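Local atomic coordinates of serine protease pet (Escherichia coli, PDB entry 4OM9), a protein that is a secreted autotransporter enterotoxin of enteroaggregative E. coli, probably cleaving host proteins such as alpha-fodrin with its serine protease domain. Residues Gly314-Ala328 and Ala339-Ile353. Numbering follows the deposited sequence.
Sequences GGFIFDENKKYTVSA and AGIDIGKGSTVDWNI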
loop_
_atom_site.group_PDB
_atom_site.type_symbol
_atom_site.label_atom_id
_atom_site.label_comp_id
_atom_site.label_asym_id
_atom_site.label_seq_id
_atom_site.Cartn_x
_atom_site.Cartn_y
_atom_site.Cartn_z
ATOM N N GLY A 314 14.707 -25.840 31.700
ATOM C CA GLY A 314 15.052 -24.472 32.063
ATOM C C GLY A 314 15.767 -23.725 30.934
ATOM O O GLY A 314 16.209 -24.347 29.971
ATOM N N GLY A 315 15.868 -22.400 31.061
ATOM C CA GLY A 315 16.646 -21.563 30.169
ATOM C C GLY A 315 17.161 -20.307 30.857
ATOM O O GLY A 315 16.968 -20.143 32.063
ATOM N N PHE A 316 17.792 -19.417 30.091
ATOM C CA PHE A 316 18.375 -18.187 30.633
ATOM C C PHE A 316 17.413 -17.014 30.635
ATOM O O PHE A 316 16.840 -16.659 29.602
ATOM C CB PHE A 316 19.627 -17.775 29.845
ATOM C CG PHE A 316 20.829 -18.646 30.085
ATOM C CD1 PHE A 316 20.855 -19.557 31.129
ATOM C CD2 PHE A 316 21.953 -18.532 29.266
ATOM C CE1 PHE A 316 21.976 -20.352 31.353
ATOM C CE2 PHE A 316 23.083 -19.325 29.473
ATOM C CZ PHE A 316 23.097 -20.231 30.520
ATOM N N ILE A 317 17.264 -16.382 31.791
ATOM C CA ILE A 317 16.443 -15.195 31.889
ATOM C C ILE A 317 17.271 -14.085 32.492
ATOM O O ILE A 317 17.893 -14.271 33.531
ATOM C CB ILE A 317 15.180 -15.438 32.736
ATOM C CG1 ILE A 317 14.273 -16.478 32.067
ATOM C CG2 ILE A 317 14.433 -14.123 33.001
ATOM C CD1 ILE A 317 12.912 -16.724 32.837
ATOM N N PHE A 318 17.277 -12.929 31.835
ATOM C CA PHE A 318 18.100 -11.802 32.249
ATOM C C PHE A 318 17.230 -10.635 32.651
ATOM O O PHE A 318 16.190 -10.413 32.047
ATOM C CB PHE A 318 19.041 -11.376 31.120
ATOM C CG PHE A 318 20.078 -12.396 30.785
ATOM C CD1 PHE A 318 19.804 -13.405 29.882
ATOM C CD2 PHE A 318 21.327 -12.354 31.386
ATOM C CE1 PHE A 318 20.766 -14.347 29.589
ATOM C CE2 PHE A 318 22.277 -13.288 31.095
ATOM C CZ PHE A 318 22.001 -14.284 30.198
ATOM N N ASP A 319 17.667 -9.882 33.656
ATOM C CA ASP A 319 16.910 -8.725 34.122
ATOM C C ASP A 319 17.105 -7.547 33.175
ATOM O O ASP A 319 17.615 -7.718 32.068
ATOM C CB ASP A 319 17.319 -8.349 35.551
ATOM C CG ASP A 319 18.774 -7.953 35.654
ATOM O OD1 ASP A 319 19.533 -8.235 34.710
ATOM O OD2 ASP A 319 19.165 -7.363 36.680
ATOM N N GLU A 320 16.710 -6.355 33.613
ATOM C CA GLU A 320 16.685 -5.179 32.742
ATOM C C GLU A 320 17.891 -4.259 32.922
ATOM O O GLU A 320 18.504 -4.236 33.982
ATOM C CB GLU A 320 15.397 -4.383 32.979
ATOM C CG GLU A 320 14.131 -5.189 32.769
ATOM C CD GLU A 320 12.875 -4.403 33.108
ATOM O OE1 GLU A 320 12.931 -3.548 34.016
ATOM O OE2 GLU A 320 11.828 -4.638 32.464
ATOM N N ASN A 321 18.219 -3.508 31.872
ATOM C CA ASN A 321 19.247 -2.465 31.922
ATOM C C ASN A 321 20.628 -2.936 32.400
ATOM O O ASN A 321 21.342 -2.183 33.063
ATOM C CB ASN A 321 18.789 -1.302 32.820
ATOM C CG ASN A 321 17.455 -0.698 32.381
ATOM O OD1 ASN A 321 17.264 -0.346 31.210
ATOM N ND2 ASN A 321 16.520 -0.584 33.326
ATOM N N LYS A 322 21.020 -4.164 32.063
ATOM C CA LYS A 322 22.337 -4.650 32.475
ATOM C C LYS A 322 23.127 -5.296 31.337
ATOM O O LYS A 322 22.562 -5.771 30.358
ATOM C CB LYS A 322 22.204 -5.647 33.631
ATOM C CG LYS A 322 21.428 -5.124 34.826
ATOM C CD LYS A 322 22.197 -4.075 35.601
ATOM C CE LYS A 322 21.342 -3.537 36.744
ATOM N NZ LYS A 322 22.140 -2.878 37.824
ATOM N N LYS A 323 24.445 -5.313 31.493
ATOM C CA LYS A 323 25.355 -5.937 30.537
ATOM C C LYS A 323 25.852 -7.309 31.032
ATOM O O LYS A 323 26.300 -7.444 32.157
ATOM C CB LYS A 323 26.542 -5.002 30.269
ATOM C CG LYS A 323 27.569 -5.546 29.290
ATOM C CD LYS A 323 26.906 -6.013 27.992
ATOM C CE LYS A 323 27.822 -5.825 26.792
ATOM N NZ LYS A 323 29.068 -6.619 26.857
ATOM N N TYR A 324 25.754 -8.320 30.172
ATOM C CA TYR A 324 26.198 -9.680 30.476
ATOM C C TYR A 324 27.100 -10.243 29.386
ATOM O O TYR A 324 26.929 -9.936 28.209
ATOM C CB TYR A 324 25.006 -10.623 30.636
ATOM C CG TYR A 324 24.140 -10.358 31.838
ATOM C CD1 TYR A 324 23.074 -9.461 31.767
ATOM C CD2 TYR A 324 24.367 -11.022 33.038
ATOM C CE1 TYR A 324 22.267 -9.226 32.867
ATOM C CE2 TYR A 324 23.567 -10.797 34.139
ATOM C CZ TYR A 324 22.521 -9.898 34.053
ATOM O OH TYR A 324 21.736 -9.666 35.153
ATOM N N THR A 325 28.045 -11.085 29.778
ATOM C CA THR A 325 28.813 -11.850 28.809
ATOM C C THR A 325 28.685 -13.335 29.150
ATOM O O THR A 325 28.607 -13.706 30.317
ATOM C CB THR A 325 30.288 -11.417 28.785
ATOM O OG1 THR A 325 30.381 -10.045 28.374
ATOM C CG2 THR A 325 31.073 -12.257 27.802
ATOM N N VAL A 326 28.601 -14.169 28.120
ATOM C CA VAL A 326 28.580 -15.612 28.275
ATOM C C VAL A 326 29.774 -16.180 27.528
ATOM O O VAL A 326 29.856 -16.092 26.298
ATOM C CB VAL A 326 27.295 -16.242 27.736
ATOM C CG1 VAL A 326 27.336 -17.749 27.900
ATOM C CG2 VAL A 326 26.051 -15.635 28.418
ATOM N N SER A 327 30.705 -16.754 28.276
ATOM C CA SER A 327 31.980 -17.181 27.713
ATOM C C SER A 327 32.307 -18.617 28.072
ATOM O O SER A 327 31.810 -19.151 29.061
ATOM C CB SER A 327 33.114 -16.278 28.205
ATOM O OG SER A 327 32.910 -14.935 27.819
ATOM N N ALA A 328 33.155 -19.224 27.251
ATOM C CA ALA A 328 33.778 -20.498 27.580
ATOM C C ALA A 328 35.083 -20.279 28.317
ATOM O O ALA A 328 35.916 -19.464 27.921
ATOM C CB ALA A 328 34.026 -21.313 26.339
ATOM N N ALA A 339 15.502 -24.022 27.394
ATOM C CA ALA A 339 14.202 -23.458 27.040
ATOM C C ALA A 339 14.358 -22.271 26.100
ATOM O O ALA A 339 13.481 -21.972 25.312
ATOM C CB ALA A 339 13.464 -23.042 28.296
ATOM N N GLY A 340 15.505 -21.610 26.184
ATOM C CA GLY A 340 15.813 -20.493 25.315
ATOM C C GLY A 340 16.492 -19.390 26.096
ATOM O O GLY A 340 17.060 -19.619 27.165
ATOM N N ILE A 341 16.424 -18.180 25.562
ATOM C CA ILE A 341 17.044 -17.033 26.195
ATOM C C ILE A 341 16.015 -15.905 26.241
ATOM O O ILE A 341 15.406 -15.588 25.227
ATOM C CB ILE A 341 18.310 -16.590 25.432
ATOM C CG1 ILE A 341 19.318 -17.740 25.359
ATOM C CG2 ILE A 341 18.916 -15.333 26.060
ATOM C CD1 ILE A 341 20.617 -17.404 24.622
ATOM N N ASP A 342 15.810 -15.327 27.420
ATOM C CA ASP A 342 14.827 -14.269 27.620
ATOM C C ASP A 342 15.542 -13.070 28.223
ATOM O O ASP A 342 15.899 -13.080 29.391
ATOM C CB ASP A 342 13.683 -14.759 28.530
ATOM C CG ASP A 342 12.567 -13.716 28.722
ATOM O OD1 ASP A 342 12.581 -12.671 28.040
ATOM O OD2 ASP A 342 11.651 -13.955 29.562
ATOM N N ILE A 343 15.758 -12.036 27.419
ATOM C CA ILE A 343 16.522 -10.872 27.875
ATOM C C ILE A 343 15.606 -9.694 28.130
ATOM O O ILE A 343 14.816 -9.309 27.254
ATOM C CB ILE A 343 17.597 -10.422 26.846
ATOM C CG1 ILE A 343 18.507 -11.581 26.435
ATOM C CG2 ILE A 343 18.399 -9.244 27.390
ATOM C CD1 ILE A 343 19.327 -11.275 25.126
ATOM N N GLY A 344 15.746 -9.121 29.322
ATOM C CA GLY A 344 14.989 -7.960 29.730
ATOM C C GLY A 344 15.320 -6.695 28.968
ATOM O O GLY A 344 16.415 -6.541 28.411
ATOM N N LYS A 345 14.345 -5.794 28.945
ATOM C CA LYS A 345 14.462 -4.483 28.319
ATOM C C LYS A 345 15.730 -3.733 28.758
ATOM O O LYS A 345 16.046 -3.673 29.948
ATOM C CB LYS A 345 13.207 -3.656 28.643
ATOM C CG LYS A 345 13.264 -2.205 28.210
ATOM C CD LYS A 345 12.020 -1.450 28.644
ATOM C CE LYS A 345 10.936 -1.494 27.578
ATOM N NZ LYS A 345 11.204 -0.550 26.453
ATOM N N GLY A 346 16.460 -3.180 27.790
ATOM C CA GLY A 346 17.617 -2.340 28.089
ATOM C C GLY A 346 18.896 -3.093 28.437
ATOM O O GLY A 346 19.906 -2.491 28.812
ATOM N N SER A 347 18.848 -4.415 28.308
ATOM C CA SER A 347 19.999 -5.256 28.577
ATOM C C SER A 347 20.644 -5.783 27.308
ATOM O O SER A 347 19.981 -5.978 26.292
ATOM C CB SER A 347 19.605 -6.437 29.474
ATOM O OG SER A 347 19.607 -6.063 30.845
ATOM N N THR A 348 21.946 -6.019 27.384
ATOM C CA THR A 348 22.666 -6.678 26.309
ATOM C C THR A 348 23.456 -7.887 26.824
ATOM O O THR A 348 24.214 -7.791 27.791
ATOM C CB THR A 348 23.634 -5.707 25.599
ATOM O OG1 THR A 348 22.883 -4.682 24.931
ATOM C CG2 THR A 348 24.491 -6.459 24.588
ATOM N N VAL A 349 23.262 -9.022 26.159
ATOM C CA VAL A 349 24.004 -10.234 26.449
ATOM C C VAL A 349 25.002 -10.583 25.335
ATOM O O VAL A 349 24.604 -11.021 24.252
ATOM C CB VAL A 349 23.060 -11.426 26.648
ATOM C CG1 VAL A 349 23.865 -12.653 26.971
ATOM C CG2 VAL A 349 22.053 -11.132 27.756
ATOM N N ASP A 350 26.295 -10.406 25.605
ATOM C CA ASP A 350 27.311 -10.815 24.639
ATOM C C ASP A 350 27.413 -12.330 24.647
ATOM O O ASP A 350 27.806 -12.958 25.634
ATOM C CB ASP A 350 28.660 -10.161 24.925
ATOM C CG ASP A 350 28.657 -8.685 24.599
ATOM O OD1 ASP A 350 27.757 -8.232 23.860
ATOM O OD2 ASP A 350 29.543 -7.968 25.078
ATOM N N TRP A 351 27.011 -12.916 23.535
ATOM C CA TRP A 351 26.841 -14.346 23.470
ATOM C C TRP A 351 28.069 -14.910 22.786
ATOM O O TRP A 351 28.136 -14.958 21.559
ATOM C CB TRP A 351 25.534 -14.699 22.737
ATOM C CG TRP A 351 25.265 -16.165 22.634
ATOM C CD1 TRP A 351 25.486 -16.962 21.542
ATOM C CD2 TRP A 351 24.735 -17.026 23.666
ATOM N NE1 TRP A 351 25.126 -18.263 21.833
ATOM C CE2 TRP A 351 24.670 -18.327 23.115
ATOM C CE3 TRP A 351 24.333 -16.823 24.987
ATOM C CZ2 TRP A 351 24.201 -19.421 23.861
ATOM C CZ3 TRP A 351 23.869 -17.914 25.719
ATOM C CH2 TRP A 351 23.805 -19.195 25.151
ATOM N N ASN A 352 29.057 -15.312 23.582
ATOM C CA ASN A 352 30.305 -15.821 23.012
ATOM C C ASN A 352 30.512 -17.291 23.319
ATOM O O ASN A 352 31.573 -17.701 23.718
ATOM C CB ASN A 352 31.519 -15.016 23.494
ATOM C CG ASN A 352 32.760 -15.274 22.637
ATOM O OD1 ASN A 352 32.686 -15.970 21.629
ATOM N ND2 ASN A 352 33.902 -14.735 23.046
ATOM N N ILE A 353 29.461 -18.073 23.121
ATOM C CA ILE A 353 29.561 -19.527 23.068
ATOM C C ILE A 353 28.657 -19.901 21.914
ATOM O O ILE A 353 28.023 -19.027 21.315
ATOM C CB ILE A 353 29.060 -20.242 24.362
ATOM C CG1 ILE A 353 27.574 -19.897 24.583
ATOM C CG2 ILE A 353 29.880 -19.856 25.553
ATOM C CD1 ILE A 353 26.919 -20.558 25.813
HETATM O O HOH W 1 11.565 -6.221 30.018
HETATM O O HOH W 2 32.111 -9.825 26.022
HETATM O O HOH W 3 34.510 -18.602 24.127
#
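Strands 316-318 and 323-328 pair in parallel, almost aligned, with strands 341-343 and 348-352, as two successive rungs of the right-handed beta-helix of an autotransporter passenger domain. Each rung bends between its strands, and the side chains of Phe316, Phe318, Tyr324 and Val326, with Ile341, Ile343, Val349 and Trp351, point into the interior. There Val349 projects CG2 squarely over the Phe318 ring, 3.7 Å from the centroid and 4° off the normal, a CH-pi contact. The branch reaches the ring because it stands anti to the carbonyl carbon, while CG1, anti to the backbone N (chi1 -179°), meets Val326 CG2. Phe318 in turn sets CD2 over the Tyr324 ring, and Phe316 CD2 meets the rim of Trp351 at CZ3, 4.1 Å away. Large, mostly apolar rings suit this buried interior, and the one N-H of the indole, Trp351 NE1, is taken up by Gln375. At the bend polar groups take over: Gly346, at positive phi, fits the type II turn 344-347, whose Lys345 O accepts from Asn321 N at 2.9 Å. Small Ser347 fits beside the backbone of the rung before, where its OG accepts a nearly straight bond (165°) from Lys322 N at 2.7 Å and lies 2.9 Å from Asp319 O.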